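Local atomic coordinates of TCR beta chain (Gallus gallus, PDB entry 6LIR), a protein that pairs with the TCR alpha chain to form the chicken alpha-beta T-cell receptor, which probably recognises peptide antigens presented by MHC molecules. Residues K136-F147 / T178-A189; I57-R65 / L73-H82. One frame throughout, in Å; residues are numbered along the deposited sequence.

Contact 1 of 2, residues K136-F147 / T178-A189; sequences KATLVCLASGFF and TYSLTSRLRISA
Tyr179 O takes two weak hydrogen bonds, from Gly145 N (3.2 Å) and Phe146 N (3.4 Å), and also lies over one face of the Phe146 ring, offset toward the rim. Two residues set against one make a G1 beta bulge; at the backbone angles of Gly145 (phi 89°) a CB would be jammed against the carbonyl O of Ser144, which calls for glycine. Phe146 CG is tucked between its own backbone N and carbonyl carbon (chi1 59°), which brings the ring across the partner strand, with CE1 3.6 Å from Tyr179 CB and CZ 4.0 Å from Leu181 CB. With an alanine here, the carbonyl of Tyr179 would probably lose its aromatic cover and a gap would open beside Leu181. From Ala143 and Leu181 onward the antiparallel ladder is regular; Leu181 N reaches Ala143 O at 2.6 Å. At the far end Lys136 CD lies over the centre of the Arg186 guanidinium, while Glu164 and Asp135 of the TCR alpha chain pair with Lys136 and Arg186. Val140 CG1 meets Thr182 CG2 on the sheet face that carries Arg186. Leu139, Leu185 and Cys141, the last disulfide-bonded to Cys201, face the core around Trp155: the B and E strands of a C1-set immunoglobulin sandwich.

Contact 2 of 2, residues I57-R65 / L73-H82; sequences IHTGYEAKR and LDIISAKKNH
The rings of Tyr61 and His82 meet in an offset edge-to-face stack, centroids 5.0 Å apart and planes at 87°, with the imidazole edge turned to the phenol face. His82 CD2 makes the close approach, 3.4 Å from Tyr61 CZ. At the rim of the phenol, near its plane, Ile75 CD1 packs 3.4 Å from Tyr61 CE1. Ile75 also covers a face of the imidazole, its CG2 lying over the ring centre. With Tyr61 CG anti to its carbonyl carbon (chi1 -55°), the ring runs alongside the Ile75 side chain, pointing the same way.

Both imidazole nitrogens are used, which holds the ring's rotation. ND1 of His82 accepts from Lys79 N at 2.8 Å, almost in the ring plane, and NE2 donates to Gly60 O at 3.1 Å. Gly60 O receives a second bond, from Ile76 N at 3.2 Å, and the two donors come from opposite faces of its carbonyl plane. Gly60 lies in the type II turn from His58 to Tyr61, where a side chain would press against His82 NE2.

Past the turn, Glu62 and Asp74 form a hydrogen-bonded antiparallel pair. Asp74 N meets Glu62 O at 2.7 Å and a nearly straight 170°. Their side chains share a face, and Asp74 OD1 is hydrogen-bonded to Thr17 OG1. Ile76 CD1 lies against Glu62 OE2 at 3.9 Å.

The hairpin of strands 61-67 and 70-75 forms part of a three-stranded sheet of the V-set domain, 61-67 at its edge and 70-75 bonded on its other side to strand 16-21. Tyr61 and Leu73 face the opposing sheet, touching strand 28-34, while the Tyr61 hydroxyl meets that of Tyr86 on strand 84-91, which also bonds His82 O.

Overall arrangement
From the N terminus, the chain first builds the V-set domain, where contact 2 closes a short loop: seven residues, mostly strand, separate its segments, and the pairing completes a hairpin and ties the turn before it to the 3-10 segment before strand 84-91. The chain then passes into the C1-set domain, where contact 1 closes a longer loop of 30 residues holding strands 152-157, 160-162 and 166-175, and joins the two central strands of a four-stranded sheet. The contacts follow in series, neither nesting nor crossing. The centres of contact 1 and contact 2 lie about 35 Å apart, on opposite sides of the chain's centre. Contact 1 also borders the TCR alpha chain.

Contact 1 of 2, residues K136-F147 / T178-A189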
loop_
_atom_site.group_PDB
_atom_site.type_symbol
_atom_site.label_atom_id
_atom_site.label_comp_id
_atom_site.label_asym_id
_atom_site.label_seq_id
_atom_site.Cartn_x
_atom_site.Cartn_y
_atom_site.Cartn_z
ATOM N N LYS B 136 0.797 -12.460 23.206
ATOM C CA LYS B 136 1.355 -11.647 22.139
ATOM C C LYS B 136 1.426 -10.201 22.604
ATOM O O LYS B 136 0.648 -9.764 23.455
ATOM C CB LYS B 136 0.514 -11.723 20.852
ATOM C CG LYS B 136 0.278 -13.123 20.321
ATOM C CD LYS B 136 -0.815 -13.127 19.265
ATOM C CE LYS B 136 -1.264 -14.542 18.942
ATOM N NZ LYS B 136 -2.405 -14.553 17.984
ATOM N N ALA B 137 2.377 -9.465 22.036
ATOM C CA ALA B 137 2.527 -8.038 22.279
ATOM C C ALA B 137 2.273 -7.289 20.982
ATOM O O ALA B 137 2.917 -7.568 19.966
ATOM C CB ALA B 137 3.921 -7.705 22.824
ATOM N N THR B 138 1.345 -6.341 21.011
ATOM C CA THR B 138 1.126 -5.468 19.869
ATOM C C THR B 138 1.813 -4.140 20.150
ATOM O O THR B 138 1.508 -3.474 21.145
ATOM C CB THR B 138 -0.363 -5.255 19.598
ATOM O OG1 THR B 138 -1.009 -6.520 19.397
ATOM C CG2 THR B 138 -0.558 -4.392 18.354
ATOM N N LEU B 139 2.723 -3.755 19.264
ATOM C CA LEU B 139 3.429 -2.488 19.354
ATOM C C LEU B 139 2.802 -1.542 18.344
ATOM O O LEU B 139 2.797 -1.829 17.141
ATOM C CB LEU B 139 4.921 -2.659 19.071
ATOM C CG LEU B 139 5.672 -3.757 19.822
ATOM C CD1 LEU B 139 7.127 -3.795 19.370
ATOM C CD2 LEU B 139 5.581 -3.529 21.315
ATOM N N VAL B 140 2.254 -0.435 18.828
ATOM C CA VAL B 140 1.603 0.535 17.963
ATOM C C VAL B 140 2.523 1.734 17.815
ATOM O O VAL B 140 2.848 2.413 18.797
ATOM C CB VAL B 140 0.233 0.944 18.519
ATOM C CG1 VAL B 140 -0.493 1.824 17.521
ATOM C CG2 VAL B 140 -0.587 -0.299 18.840
ATOM N N CYS B 141 2.938 1.994 16.584
ATOM C CA CYS B 141 3.669 3.199 16.241
ATOM C C CYS B 141 2.696 4.193 15.632
ATOM O O CYS B 141 1.971 3.854 14.693
ATOM C CB CYS B 141 4.797 2.879 15.262
ATOM S SG CYS B 141 5.748 4.301 14.737
ATOM N N LEU B 142 2.692 5.416 16.148
ATOM C CA LEU B 142 1.803 6.454 15.649
ATOM C C LEU B 142 2.628 7.614 15.115
ATOM O O LEU B 142 3.451 8.185 15.839
ATOM C CB LEU B 142 0.851 6.939 16.746
ATOM C CG LEU B 142 0.022 8.187 16.424
ATOM C CD1 LEU B 142 -1.023 7.898 15.354
ATOM C CD2 LEU B 142 -0.641 8.748 17.677
ATOM N N ALA B 143 2.390 7.978 13.862
ATOM C CA ALA B 143 2.920 9.210 13.301
ATOM C C ALA B 143 1.759 10.181 13.175
ATOM O O ALA B 143 0.760 9.875 12.518
ATOM C CB ALA B 143 3.583 8.965 11.947
ATOM N N SER B 144 1.885 11.345 13.808
ATOM C CA SER B 144 0.823 12.337 13.776
ATOM C C SER B 144 1.430 13.725 13.659
ATOM O O SER B 144 2.623 13.930 13.900
ATOM C CB SER B 144 -0.056 12.253 15.030
ATOM O OG SER B 144 0.740 12.246 16.203
ATOM N N GLY B 145 0.585 14.686 13.300
ATOM C CA GLY B 145 1.007 16.064 13.223
ATOM C C GLY B 145 1.576 16.493 11.891
ATOM O O GLY B 145 2.015 17.644 11.771
ATOM N N PHE B 146 1.592 15.617 10.887
ATOM C CA PHE B 146 2.339 15.889 9.668
ATOM C C PHE B 146 1.430 16.368 8.540
ATOM O O PHE B 146 0.220 16.126 8.526
ATOM C CB PHE B 146 3.124 14.650 9.220
ATOM C CG PHE B 146 2.272 13.437 8.954
ATOM C CD1 PHE B 146 1.698 13.233 7.709
ATOM C CD2 PHE B 146 2.070 12.486 9.940
ATOM C CE1 PHE B 146 0.929 12.116 7.458
ATOM C CE2 PHE B 146 1.302 11.365 9.696
ATOM C CZ PHE B 146 0.729 11.180 8.453
ATOM N N PHE B 147 2.047 17.078 7.590
ATOM C CA PHE B 147 1.425 17.618 6.390
ATOM C C PHE B 147 2.490 17.647 5.300
ATOM O O PHE B 147 3.604 18.135 5.558
ATOM C CB PHE B 147 0.849 19.018 6.602
ATOM C CG PHE B 147 0.015 19.503 5.454
ATOM C CD1 PHE B 147 -1.316 19.137 5.347
ATOM C CD2 PHE B 147 0.566 20.308 4.474
ATOM C CE1 PHE B 147 -2.084 19.572 4.287
ATOM C CE2 PHE B 147 -0.198 20.748 3.410
ATOM C CZ PHE B 147 -1.524 20.380 3.316
ATOM N N THR B 178 -4.212 18.478 10.442
ATOM C CA THR B 178 -3.066 17.610 10.198
ATOM C C THR B 178 -3.520 16.175 9.925
ATOM O O THR B 178 -4.702 15.841 10.034
ATOM C CB THR B 178 -2.094 17.662 11.375
ATOM O OG1 THR B 178 -2.846 17.717 12.594
ATOM C CG2 THR B 178 -1.243 18.910 11.273
ATOM N N TYR B 179 -2.568 15.330 9.527
ATOM C CA TYR B 179 -2.821 13.918 9.273
ATOM C C TYR B 179 -2.062 13.063 10.281
ATOM O O TYR B 179 -1.073 13.496 10.880
ATOM C CB TYR B 179 -2.381 13.511 7.863
ATOM C CG TYR B 179 -3.035 14.276 6.743
ATOM C CD1 TYR B 179 -4.188 13.799 6.134
ATOM C CD2 TYR B 179 -2.495 15.471 6.286
ATOM C CE1 TYR B 179 -4.789 14.495 5.108
ATOM C CE2 TYR B 179 -3.088 16.173 5.260
ATOM C CZ TYR B 179 -4.235 15.681 4.673
ATOM O OH TYR B 179 -4.834 16.375 3.647
ATOM N N SER B 180 -2.557 11.840 10.475
ATOM C CA SER B 180 -1.871 10.831 11.267
ATOM C C SER B 180 -1.824 9.518 10.492
ATOM O O SER B 180 -2.584 9.304 9.545
ATOM C CB SER B 180 -2.553 10.618 12.627
ATOM O OG SER B 180 -3.758 9.885 12.487
ATOM N N LEU B 181 -0.934 8.627 10.926
ATOM C CA LEU B 181 -0.793 7.309 10.323
ATOM C C LEU B 181 -0.347 6.334 11.403
ATOM O O LEU B 181 0.468 6.680 12.259
ATOM C CB LEU B 181 0.205 7.314 9.155
ATOM C CG LEU B 181 0.141 6.099 8.220
ATOM C CD1 LEU B 181 -1.064 6.184 7.287
ATOM C CD2 LEU B 181 1.430 5.948 7.421
ATOM N N THR B 182 -0.884 5.120 11.359
ATOM C CA THR B 182 -0.665 4.139 12.410
ATOM C C THR B 182 -0.107 2.852 11.823
ATOM O O THR B 182 -0.539 2.405 10.758
ATOM C CB THR B 182 -1.975 3.844 13.167
ATOM O OG1 THR B 182 -2.502 5.062 13.707
ATOM C CG2 THR B 182 -1.743 2.858 14.301
ATOM N N SER B 183 0.830 2.240 12.544
ATOM C CA SER B 183 1.366 0.940 12.171
ATOM C C SER B 183 1.468 0.080 13.415
ATOM O O SER B 183 1.928 0.544 14.462
ATOM C CB SER B 183 2.743 1.062 11.512
ATOM O OG SER B 183 3.174 -0.205 11.047
ATOM N N ARG B 184 1.023 -1.164 13.296
ATOM C CA ARG B 184 1.050 -2.121 14.390
ATOM C C ARG B 184 1.983 -3.262 14.025
ATOM O O ARG B 184 1.913 -3.793 12.912
ATOM C CB ARG B 184 -0.357 -2.638 14.701
ATOM C CG ARG B 184 -1.245 -1.585 15.347
ATOM C CD ARG B 184 -2.593 -1.454 14.646
ATOM N NE ARG B 184 -2.453 -1.128 13.234
ATOM C CZ ARG B 184 -3.210 -0.250 12.583
ATOM N NH1 ARG B 184 -4.168 0.415 13.214
ATOM N NH2 ARG B 184 -3.000 -0.033 11.297
ATOM N N LEU B 185 2.880 -3.606 14.944
ATOM C CA LEU B 185 3.688 -4.816 14.854
ATOM C C LEU B 185 3.291 -5.722 16.012
ATOM O O LEU B 185 3.532 -5.389 17.177
ATOM C CB LEU B 185 5.181 -4.490 14.895
ATOM C CG LEU B 185 6.134 -5.657 15.179
ATOM C CD1 LEU B 185 5.994 -6.757 14.129
ATOM C CD2 LEU B 185 7.582 -5.176 15.271
ATOM N N ARG B 186 2.677 -6.857 15.695
ATOM C CA ARG B 186 2.277 -7.834 16.702
ATOM C C ARG B 186 3.284 -8.976 16.727
ATOM O O ARG B 186 3.570 -9.578 15.686
ATOM C CB ARG B 186 0.868 -8.369 16.437
ATOM C CG ARG B 186 0.247 -9.041 17.668
ATOM C CD ARG B 186 -1.238 -9.342 17.503
ATOM N NE ARG B 186 -1.896 -9.482 18.806
ATOM C CZ ARG B 186 -3.081 -10.057 18.996
ATOM N NH1 ARG B 186 -3.750 -10.559 17.969
ATOM N NH2 ARG B 186 -3.597 -10.133 20.218
ATOM N N ILE B 187 3.842 -9.252 17.908
ATOM C CA ILE B 187 4.861 -10.280 18.062
ATOM C C ILE B 187 4.472 -11.220 19.196
ATOM O O ILE B 187 3.651 -10.892 20.054
ATOM C CB ILE B 187 6.245 -9.663 18.341
ATOM C CG1 ILE B 187 6.184 -8.838 19.627
ATOM C CG2 ILE B 187 6.696 -8.801 17.167
ATOM C CD1 ILE B 187 7.466 -8.127 19.960
ATOM N N SER B 188 5.081 -12.406 19.186
ATOM C CA SER B 188 4.904 -13.359 20.273
ATOM C C SER B 188 5.453 -12.793 21.581
ATOM O O SER B 188 6.345 -11.942 21.589
ATOM C CB SER B 188 5.595 -14.679 19.938
ATOM O OG SER B 188 7.002 -14.527 19.986
ATOM N N ALA B 189 4.886 -13.260 22.700
ATOM C CA ALA B 189 5.385 -12.853 24.012
ATOM C C ALA B 189 6.865 -13.194 24.191
ATOM O O ALA B 189 7.623 -12.397 24.757
ATOM C CB ALA B 189 4.543 -13.501 25.111
#

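Contact 2 of 2, residues I57-R65 / L73-H82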
loop_
_atom_site.group_PDB
_atom_site.type_symbol
_atom_site.label_atom_id
_atom_site.label_comp_id
_atom_site.label_asym_id
_atom_site.label_seq_id
_atom_site.Cartn_x
_atom_site.Cartn_y
_atom_site.Cartn_z
ATOM N N ILE B 57 -2.023 12.169 -21.601
ATOM C CA ILE B 57 -2.150 13.143 -20.523
ATOM C C ILE B 57 -0.843 13.912 -20.395
ATOM O O ILE B 57 -0.483 14.374 -19.306
ATOM C CB ILE B 57 -2.525 12.464 -19.194
ATOM C CG1 ILE B 57 -1.506 11.381 -18.840
ATOM C CG2 ILE B 57 -3.922 11.872 -19.274
ATOM C CD1 ILE B 57 -1.619 10.892 -17.416
ATOM N N HIS B 58 -0.130 14.059 -21.514
ATOM C CA HIS B 58 1.207 14.636 -21.486
ATOM C C HIS B 58 1.203 16.138 -21.232
ATOM O O HIS B 58 2.239 16.682 -20.837
ATOM C CB HIS B 58 1.903 14.371 -22.820
ATOM C CG HIS B 58 1.372 15.208 -23.945
ATOM N ND1 HIS B 58 1.808 16.494 -24.188
ATOM C CD2 HIS B 58 0.425 14.951 -24.877
ATOM C CE1 HIS B 58 1.158 16.989 -25.227
ATOM N NE2 HIS B 58 0.314 16.071 -25.665
ATOM N N THR B 59 0.077 16.816 -21.456
ATOM C CA THR B 59 0.004 18.254 -21.216
ATOM C C THR B 59 0.361 18.577 -19.773
ATOM O O THR B 59 -0.328 18.152 -18.840
ATOM C CB THR B 59 -1.384 18.788 -21.558
ATOM O OG1 THR B 59 -1.602 18.665 -22.968
ATOM C CG2 THR B 59 -1.491 20.254 -21.168
ATOM N N GLY B 60 1.443 19.329 -19.593
ATOM C CA GLY B 60 1.999 19.587 -18.284
ATOM C C GLY B 60 3.288 18.849 -18.018
ATOM O O GLY B 60 3.844 18.984 -16.921
ATOM N N TYR B 61 3.785 18.078 -18.983
ATOM C CA TYR B 61 4.979 17.276 -18.790
ATOM C C TYR B 61 5.854 17.348 -20.030
ATOM O O TYR B 61 5.370 17.551 -21.146
ATOM C CB TYR B 61 4.643 15.800 -18.523
ATOM C CG TYR B 61 3.695 15.557 -17.374
ATOM C CD1 TYR B 61 4.174 15.359 -16.087
ATOM C CD2 TYR B 61 2.324 15.507 -17.579
ATOM C CE1 TYR B 61 3.312 15.124 -15.035
ATOM C CE2 TYR B 61 1.455 15.276 -16.532
ATOM C CZ TYR B 61 1.956 15.085 -15.261
ATOM O OH TYR B 61 1.100 14.854 -14.209
ATOM N N GLU B 62 7.150 17.166 -19.813
ATOM C CA GLU B 62 8.120 16.915 -20.862
ATOM C C GLU B 62 8.952 15.716 -20.433
ATOM O O GLU B 62 8.899 15.285 -19.277
ATOM C CB GLU B 62 9.000 18.143 -21.128
ATOM C CG GLU B 62 8.237 19.323 -21.707
ATOM C CD GLU B 62 9.138 20.497 -22.033
ATOM O OE1 GLU B 62 10.294 20.265 -22.444
ATOM O OE2 GLU B 62 8.690 21.653 -21.877
ATOM N N ALA B 63 9.721 15.161 -21.364
ATOM C CA ALA B 63 10.522 14.001 -21.014
ATOM C C ALA B 63 11.750 13.936 -21.902
ATOM O O ALA B 63 11.780 14.485 -23.009
ATOM C CB ALA B 63 9.713 12.703 -21.129
ATOM N N LYS B 64 12.768 13.255 -21.390
ATOM C CA LYS B 64 14.045 13.132 -22.079
ATOM C C LYS B 64 14.645 11.780 -21.738
ATOM O O LYS B 64 14.875 11.488 -20.560
ATOM C CB LYS B 64 15.010 14.258 -21.698
ATOM C CG LYS B 64 16.375 14.109 -22.358
ATOM C CD LYS B 64 17.211 15.362 -22.196
ATOM C CE LYS B 64 18.229 15.183 -21.089
ATOM N NZ LYS B 64 19.624 15.388 -21.565
ATOM N N ARG B 65 14.907 10.966 -22.753
ATOM C CA ARG B 65 15.628 9.713 -22.539
ATOM C C ARG B 65 17.093 10.029 -22.806
ATOM O O ARG B 65 17.584 9.941 -23.932
ATOM C CB ARG B 65 15.095 8.615 -23.453
ATOM C CG ARG B 65 15.817 7.287 -23.326
ATOM C CD ARG B 65 15.363 6.512 -22.099
ATOM N NE ARG B 65 15.954 5.178 -22.045
ATOM C CZ ARG B 65 15.442 4.112 -22.652
ATOM N NH1 ARG B 65 16.043 2.932 -22.548
ATOM N NH2 ARG B 65 14.331 4.229 -23.367
ATOM N N LEU B 73 11.383 12.537 -16.420
ATOM C CA LEU B 73 10.062 13.142 -16.541
ATOM C C LEU B 73 10.118 14.526 -15.915
ATOM O O LEU B 73 10.402 14.655 -14.719
ATOM C CB LEU B 73 8.987 12.284 -15.870
ATOM C CG LEU B 73 7.559 12.834 -15.975
ATOM C CD1 LEU B 73 7.033 12.744 -17.406
ATOM C CD2 LEU B 73 6.619 12.120 -15.007
ATOM N N ASP B 74 9.848 15.555 -16.713
ATOM C CA ASP B 74 9.930 16.936 -16.259
ATOM C C ASP B 74 8.530 17.450 -15.951
ATOM O O ASP B 74 7.614 17.295 -16.764
ATOM C CB ASP B 74 10.593 17.827 -17.314
ATOM C CG ASP B 74 12.056 17.490 -17.531
ATOM O OD1 ASP B 74 12.756 17.186 -16.542
ATOM O OD2 ASP B 74 12.509 17.531 -18.695
ATOM N N ILE B 75 8.372 18.056 -14.778
ATOM C CA ILE B 75 7.101 18.619 -14.337
ATOM C C ILE B 75 7.146 20.118 -14.610
ATOM O O ILE B 75 7.914 20.854 -13.980
ATOM C CB ILE B 75 6.844 18.335 -12.851
ATOM C CG1 ILE B 75 6.802 16.825 -12.584
ATOM C CG2 ILE B 75 5.567 19.031 -12.392
ATOM C CD1 ILE B 75 5.411 16.234 -12.558
ATOM N N ILE B 76 6.317 20.568 -15.542
ATOM C CA ILE B 76 6.281 21.962 -15.975
ATOM C C ILE B 76 5.228 22.718 -15.171
ATOM O O ILE B 76 4.041 22.373 -15.222
ATOM C CB ILE B 76 6.001 22.069 -17.481
ATOM C CG1 ILE B 76 6.973 21.188 -18.270
ATOM C CG2 ILE B 76 6.100 23.516 -17.937
ATOM C CD1 ILE B 76 8.433 21.467 -17.978
ATOM N N SER B 77 5.655 23.753 -14.442
ATOM C CA SER B 77 4.741 24.651 -13.731
ATOM C C SER B 77 3.761 23.878 -12.848
ATOM O O SER B 77 2.546 23.879 -13.058
ATOM C CB SER B 77 3.997 25.556 -14.715
ATOM O OG SER B 77 2.965 26.274 -14.062
ATOM N N ALA B 78 4.341 23.175 -11.874
ATOM C CA ALA B 78 3.623 22.244 -11.011
ATOM C C ALA B 78 2.321 22.825 -10.476
ATOM O O ALA B 78 2.271 23.953 -9.979
ATOM C CB ALA B 78 4.518 21.822 -9.843
ATOM N N LYS B 79 1.269 22.031 -10.598
ATOM C CA LYS B 79 -0.102 22.393 -10.291
ATOM C C LYS B 79 -0.681 21.300 -9.405
ATOM O O LYS B 79 -0.176 20.176 -9.372
ATOM C CB LYS B 79 -0.960 22.540 -11.557
ATOM C CG LYS B 79 -0.578 23.696 -12.470
ATOM C CD LYS B 79 -1.190 25.007 -11.999
ATOM C CE LYS B 79 -0.242 26.170 -12.240
ATOM N NZ LYS B 79 0.877 26.177 -11.258
ATOM N N LYS B 80 -1.734 21.649 -8.663
ATOM C CA LYS B 80 -2.451 20.645 -7.882
ATOM C C LYS B 80 -2.787 19.440 -8.751
ATOM O O LYS B 80 -2.715 18.292 -8.300
ATOM C CB LYS B 80 -3.738 21.234 -7.302
ATOM C CG LYS B 80 -3.534 22.376 -6.336
ATOM C CD LYS B 80 -3.143 21.881 -4.957
ATOM C CE LYS B 80 -4.342 21.840 -4.020
ATOM N NZ LYS B 80 -4.423 23.055 -3.162
ATOM N N ASN B 81 -3.175 19.694 -9.998
ATOM C CA ASN B 81 -3.439 18.635 -10.952
ATOM C C ASN B 81 -2.253 17.680 -11.163
ATOM O O ASN B 81 -2.465 16.558 -11.641
ATOM C CB ASN B 81 -3.809 19.365 -12.254
ATOM C CG ASN B 81 -3.781 18.486 -13.474
ATOM O OD1 ASN B 81 -3.257 18.905 -14.515
ATOM N ND2 ASN B 81 -4.408 17.328 -13.404
ATOM N N HIS B 82 -1.025 18.067 -10.793
ATOM C CA HIS B 82 0.115 17.145 -10.842
ATOM C C HIS B 82 0.140 16.098 -9.724
ATOM O O HIS B 82 0.837 15.088 -9.868
ATOM C CB HIS B 82 1.425 17.931 -10.886
ATOM C CG HIS B 82 1.681 18.543 -12.227
ATOM N ND1 HIS B 82 1.599 19.899 -12.449
ATOM C CD2 HIS B 82 1.948 17.981 -13.431
ATOM C CE1 HIS B 82 1.828 20.150 -13.725
ATOM N NE2 HIS B 82 2.045 19.003 -14.344
#